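Local coordinates for putative uncharacterized protein (PDB 3I7T) that is of unknown function but belongs to the RidA (YjgF/YER057c/UK114) family and assembles as a homotrimer, at residues A[38-50]-A[78-90]. Numbering follows the deposited sequence.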
loop_
_atom_site.group_PDB
_atom_site.type_symbol
_atom_site.label_atom_id
_atom_site.label_comp_id
_atom_site.label_asym_id
_atom_site.label_seq_id
_atom_site.Cartn_x
_atom_site.Cartn_y
_atom_site.Cartn_z
ATOM N N GLY A 38 4.931 -20.939 -11.152
ATOM C CA GLY A 38 3.749 -21.459 -11.823
ATOM C C GLY A 38 3.547 -20.794 -13.168
ATOM O O GLY A 38 3.991 -19.667 -13.388
ATOM N N ASP A 39 2.870 -21.501 -14.064
ATOM C CA ASP A 39 2.743 -21.066 -15.448
ATOM C C ASP A 39 1.620 -20.061 -15.651
ATOM O O ASP A 39 1.697 -19.224 -16.549
ATOM C CB ASP A 39 2.541 -22.269 -16.378
ATOM N N ASP A 40 0.570 -20.135 -14.837
ATOM C CA ASP A 40 -0.601 -19.294 -15.078
ATOM C C ASP A 40 -1.076 -18.590 -13.813
ATOM O O ASP A 40 -0.637 -18.915 -12.711
ATOM C CB ASP A 40 -1.740 -20.103 -15.697
ATOM C CG ASP A 40 -2.776 -19.221 -16.403
ATOM O OD1 ASP A 40 -3.771 -19.793 -16.910
ATOM O OD2 ASP A 40 -2.606 -17.967 -16.464
ATOM N N ILE A 41 -1.979 -17.628 -13.974
ATOM C CA ILE A 41 -2.306 -16.758 -12.861
ATOM C C ILE A 41 -2.794 -17.509 -11.624
ATOM O O ILE A 41 -2.389 -17.183 -10.516
ATOM C CB ILE A 41 -3.227 -15.558 -13.250
ATOM C CG1 ILE A 41 -2.836 -14.327 -12.401
ATOM C CG2 ILE A 41 -4.713 -15.929 -13.155
ATOM C CD1 ILE A 41 -3.730 -13.102 -12.574
ATOM N N ALA A 42 -3.626 -18.530 -11.792
ATOM C CA ALA A 42 -4.082 -19.283 -10.624
ATOM C C ALA A 42 -2.915 -19.902 -9.853
ATOM O O ALA A 42 -2.817 -19.724 -8.653
ATOM C CB ALA A 42 -5.090 -20.353 -11.009
ATOM N N ALA A 43 -2.039 -20.629 -10.545
ATOM C CA ALA A 43 -0.924 -21.296 -9.873
ATOM C C ALA A 43 -0.010 -20.296 -9.173
ATOM O O ALA A 43 0.469 -20.541 -8.066
ATOM C CB ALA A 43 -0.140 -22.133 -10.866
ATOM N N GLN A 44 0.240 -19.167 -9.835
ATOM C CA GLN A 44 1.088 -18.113 -9.280
ATOM C C GLN A 44 0.465 -17.486 -8.042
ATOM O O GLN A 44 1.167 -17.188 -7.075
ATOM C CB GLN A 44 1.366 -17.042 -10.332
ATOM C CG GLN A 44 2.295 -17.525 -11.455
ATOM C CD GLN A 44 2.826 -16.371 -12.285
ATOM O OE1 GLN A 44 2.615 -15.196 -11.955
ATOM N NE2 GLN A 44 3.508 -16.696 -13.377
ATOM N N THR A 45 -0.850 -17.283 -8.061
ATOM C CA THR A 45 -1.526 -16.786 -6.854
ATOM C C THR A 45 -1.407 -17.774 -5.689
ATOM O O THR A 45 -1.095 -17.385 -4.571
ATOM C CB THR A 45 -3.007 -16.484 -7.129
ATOM O OG1 THR A 45 -3.091 -15.652 -8.286
ATOM C CG2 THR A 45 -3.612 -15.745 -5.959
ATOM N N ARG A 46 -1.647 -19.054 -5.949
ATOM C CA ARG A 46 -1.545 -20.045 -4.884
ATOM C C ARG A 46 -0.137 -20.053 -4.308
ATOM O O ARG A 46 0.048 -20.089 -3.092
ATOM C CB ARG A 46 -1.928 -21.442 -5.380
ATOM C CG ARG A 46 -3.430 -21.605 -5.653
ATOM C CD ARG A 46 -3.825 -23.078 -5.873
ATOM N NE ARG A 46 -2.990 -23.702 -6.899
ATOM C CZ ARG A 46 -3.327 -23.821 -8.181
ATOM N NH1 ARG A 46 -4.501 -23.373 -8.618
ATOM N NH2 ARG A 46 -2.488 -24.397 -9.027
ATOM N N ASP A 47 0.855 -20.004 -5.187
ATOM C CA ASP A 47 2.251 -20.064 -4.757
ATOM C C ASP A 47 2.664 -18.801 -4.009
ATOM O O ASP A 47 3.440 -18.858 -3.045
ATOM C CB ASP A 47 3.165 -20.314 -5.960
ATOM C CG ASP A 47 4.538 -20.819 -5.551
ATOM O OD1 ASP A 47 4.603 -21.854 -4.839
ATOM O OD2 ASP A 47 5.546 -20.181 -5.924
ATOM N N ALA A 48 2.139 -17.651 -4.433
ATOM C CA ALA A 48 2.431 -16.402 -3.728
ATOM C C ALA A 48 1.864 -16.468 -2.323
ATOM O O ALA A 48 2.490 -16.008 -1.372
ATOM C CB ALA A 48 1.882 -15.185 -4.488
ATOM N N LEU A 49 0.681 -17.063 -2.184
ATOM C CA LEU A 49 0.038 -17.144 -0.872
ATOM C C LEU A 49 0.720 -18.168 0.009
ATOM O O LEU A 49 0.774 -17.994 1.223
ATOM C CB LEU A 49 -1.450 -17.464 -1.003
ATOM C CG LEU A 49 -2.314 -16.341 -1.588
ATOM C CD1 LEU A 49 -3.779 -16.770 -1.818
ATOM C CD2 LEU A 49 -2.238 -15.112 -0.709
ATOM N N ARG A 50 1.246 -19.235 -0.598
ATOM C CA ARG A 50 2.020 -20.212 0.158
ATOM C C ARG A 50 3.272 -19.561 0.753
ATOM O O ARG A 50 3.615 -19.816 1.900
ATOM C CB ARG A 50 2.418 -21.415 -0.698
ATOM C CG ARG A 50 2.918 -22.594 0.147
ATOM C CD ARG A 50 3.950 -23.422 -0.585
ATOM N N ARG A 78 -8.648 -10.938 -15.464
ATOM C CA ARG A 78 -8.547 -12.283 -14.903
ATOM C C ARG A 78 -8.733 -12.290 -13.383
ATOM O O ARG A 78 -8.254 -13.189 -12.701
ATOM C CB ARG A 78 -7.213 -12.932 -15.290
ATOM C CG ARG A 78 -7.020 -13.093 -16.795
ATOM C CD ARG A 78 -5.800 -13.949 -17.125
ATOM N NE ARG A 78 -4.541 -13.219 -16.932
ATOM C CZ ARG A 78 -3.327 -13.761 -17.035
ATOM N NH1 ARG A 78 -3.186 -15.056 -17.324
ATOM N NH2 ARG A 78 -2.258 -13.008 -16.849
ATOM N N TRP A 79 -9.455 -11.298 -12.864
ATOM C CA TRP A 79 -9.619 -11.141 -11.418
ATOM C C TRP A 79 -10.273 -12.342 -10.749
ATOM O O TRP A 79 -10.035 -12.600 -9.571
ATOM C CB TRP A 79 -10.386 -9.858 -11.073
ATOM C CG TRP A 79 -11.841 -9.873 -11.461
ATOM C CD1 TRP A 79 -12.379 -9.456 -12.647
ATOM C CD2 TRP A 79 -12.941 -10.313 -10.657
ATOM N NE1 TRP A 79 -13.746 -9.614 -12.629
ATOM C CE2 TRP A 79 -14.116 -10.141 -11.422
ATOM C CE3 TRP A 79 -13.047 -10.848 -9.368
ATOM C CZ2 TRP A 79 -15.383 -10.480 -10.943
ATOM C CZ3 TRP A 79 -14.313 -11.184 -8.892
ATOM C CH2 TRP A 79 -15.463 -11.000 -9.684
ATOM N N ARG A 80 -11.093 -13.076 -11.492
ATOM C CA ARG A 80 -11.791 -14.216 -10.909
ATOM C C ARG A 80 -10.906 -15.407 -10.611
ATOM O O ARG A 80 -11.107 -16.077 -9.613
ATOM C CB ARG A 80 -12.965 -14.641 -11.778
ATOM C CG ARG A 80 -14.265 -14.061 -11.294
ATOM C CD ARG A 80 -15.451 -14.630 -12.037
ATOM N NE ARG A 80 -16.650 -13.876 -11.687
ATOM C CZ ARG A 80 -17.284 -13.989 -10.523
ATOM N NH1 ARG A 80 -16.841 -14.838 -9.601
ATOM N NH2 ARG A 80 -18.361 -13.254 -10.283
ATOM N N GLU A 81 -9.934 -15.672 -11.478
ATOM C CA GLU A 81 -8.983 -16.750 -11.258
ATOM C C GLU A 81 -8.198 -16.468 -9.981
ATOM O O GLU A 81 -7.913 -17.376 -9.197
ATOM C CB GLU A 81 -8.023 -16.883 -12.454
ATOM C CG GLU A 81 -8.557 -17.703 -13.644
ATOM C CD GLU A 81 -7.444 -18.136 -14.635
ATOM O OE1 GLU A 81 -6.649 -19.076 -14.335
ATOM O OE2 GLU A 81 -7.377 -17.532 -15.731
ATOM N N VAL A 82 -7.854 -15.197 -9.780
ATOM C CA VAL A 82 -7.086 -14.782 -8.613
ATOM C C VAL A 82 -7.969 -14.797 -7.370
ATOM O O VAL A 82 -7.605 -15.371 -6.345
ATOM C CB VAL A 82 -6.475 -13.376 -8.807
ATOM C CG1 VAL A 82 -5.732 -12.943 -7.565
ATOM C CG2 VAL A 82 -5.540 -13.382 -9.981
ATOM N N GLY A 83 -9.145 -14.181 -7.475
ATOM C CA GLY A 83 -10.102 -14.170 -6.372
ATOM C C GLY A 83 -10.436 -15.538 -5.801
ATOM O O GLY A 83 -10.532 -15.698 -4.588
ATOM N N GLU A 84 -10.633 -16.525 -6.668
ATOM C CA GLU A 84 -10.966 -17.874 -6.227
ATOM C C GLU A 84 -9.924 -18.430 -5.271
ATOM O O GLU A 84 -10.257 -19.054 -4.266
ATOM C CB GLU A 84 -11.094 -18.814 -7.421
ATOM C CG GLU A 84 -12.388 -18.669 -8.180
ATOM C CD GLU A 84 -12.400 -19.489 -9.451
ATOM O OE1 GLU A 84 -11.877 -20.629 -9.434
ATOM O OE2 GLU A 84 -12.934 -18.991 -10.467
ATOM N N VAL A 85 -8.654 -18.231 -5.612
ATOM C CA VAL A 85 -7.557 -18.676 -4.769
ATOM C C VAL A 85 -7.483 -17.884 -3.446
ATOM O O VAL A 85 -7.222 -18.450 -2.386
ATOM C CB VAL A 85 -6.208 -18.591 -5.532
ATOM C CG1 VAL A 85 -5.056 -18.956 -4.625
ATOM C CG2 VAL A 85 -6.226 -19.466 -6.779
ATOM N N HIS A 86 -7.701 -16.570 -3.516
ATOM C CA HIS A 86 -7.681 -15.716 -2.333
ATOM C C HIS A 86 -8.821 -16.148 -1.409
ATOM O O HIS A 86 -8.673 -16.190 -0.176
ATOM C CB HIS A 86 -7.841 -14.239 -2.763
ATOM C CG HIS A 86 -7.660 -13.247 -1.649
ATOM N ND1 HIS A 86 -8.684 -12.890 -0.793
ATOM C CD2 HIS A 86 -6.581 -12.523 -1.264
ATOM C CE1 HIS A 86 -8.242 -11.996 0.075
ATOM N NE2 HIS A 86 -6.964 -11.764 -0.183
ATOM N N ALA A 87 -9.948 -16.505 -2.027
ATOM C CA ALA A 87 -11.154 -16.914 -1.311
ATOM C C ALA A 87 -10.958 -18.257 -0.619
ATOM O O ALA A 87 -11.383 -18.433 0.518
ATOM C CB ALA A 87 -12.343 -16.975 -2.253
ATOM N N GLN A 88 -10.317 -19.200 -1.309
ATOM C CA GLN A 88 -10.011 -20.493 -0.709
ATOM C C GLN A 88 -9.058 -20.313 0.481
ATOM O O GLN A 88 -9.152 -21.036 1.471
ATOM C CB GLN A 88 -9.459 -21.476 -1.759
ATOM C CG GLN A 88 -9.758 -22.973 -1.476
ATOM C CD GLN A 88 -11.153 -23.444 -1.943
ATOM O OE1 GLN A 88 -12.123 -22.676 -1.951
ATOM N NE2 GLN A 88 -11.253 -24.721 -2.319
ATOM N N ALA A 89 -8.168 -19.325 0.402
ATOM C CA ALA A 89 -7.259 -19.035 1.511
ATOM C C ALA A 89 -7.938 -18.209 2.623
ATOM O O ALA A 89 -7.694 -18.433 3.813
ATOM C CB ALA A 89 -5.992 -18.329 0.998
ATOM N N PHE A 90 -8.815 -17.279 2.251
ATOM C CA PHE A 90 -9.305 -16.299 3.228
ATOM C C PHE A 90 -10.823 -16.188 3.389
ATOM O O PHE A 90 -11.314 -15.185 3.894
ATOM C CB PHE A 90 -8.763 -14.911 2.894
ATOM C CG PHE A 90 -7.275 -14.758 3.082
ATOM C CD1 PHE A 90 -6.719 -14.706 4.358
ATOM C CD2 PHE A 90 -6.442 -14.614 1.978
ATOM C CE1 PHE A 90 -5.349 -14.526 4.538
ATOM C CE2 PHE A 90 -5.081 -14.434 2.138
ATOM C CZ PHE A 90 -4.524 -14.388 3.433
#
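A chi1 of 176° turns CG1 of Val85 away from its own backbone N, and both methyls enter the hole formed by Ala42, Thr45, Arg46 and Leu49. CG1 lies 3.8 Å from Thr45 CG2 and equally close to Leu49 CD1, while the Arg46 side chain crosses that of Val85 at about a right angle, its CG resting on the valine methyls and its guanidinium folding back over its own helix at the exposed rim. Leu49, with CG anti to its carbonyl carbon (chi1 -70°), returns the fit: its side chain sits among Val85, His86, Ala89 and Phe90, CD1 reaching Ala89 CB at 3.9 Å and CD2 meeting the edge of the Phe90 ring. Ala42 and Ala89, being small, fit where the helices run close, their axes 8.6 Å apart at nearest and crossing at -32°. Thr45 fits a buried position since OG1 donates a hydrogen bond to Ile41 O (2.8 Å), from the opposite face of that carbonyl to Thr45 N, and CG2 is left for packing. At the N-terminal ends Ile41 CG2 lies 3.5 Å from Glu81 CB, and Ile41 CB lies over one guanidinium face of Arg78, whose NH1 forms a salt bridge with Asp40 OD2 (3.1 Å). Ile41, Thr45, Leu49 and Val82 also touch the sheet, as in the YjgF-like alpha-beta fold. Cohesion is therefore mainly apolar: no hydrogen bond joins the two segments, and the single salt bridge probably offsets the nearby Asp40 and Glu81 charges.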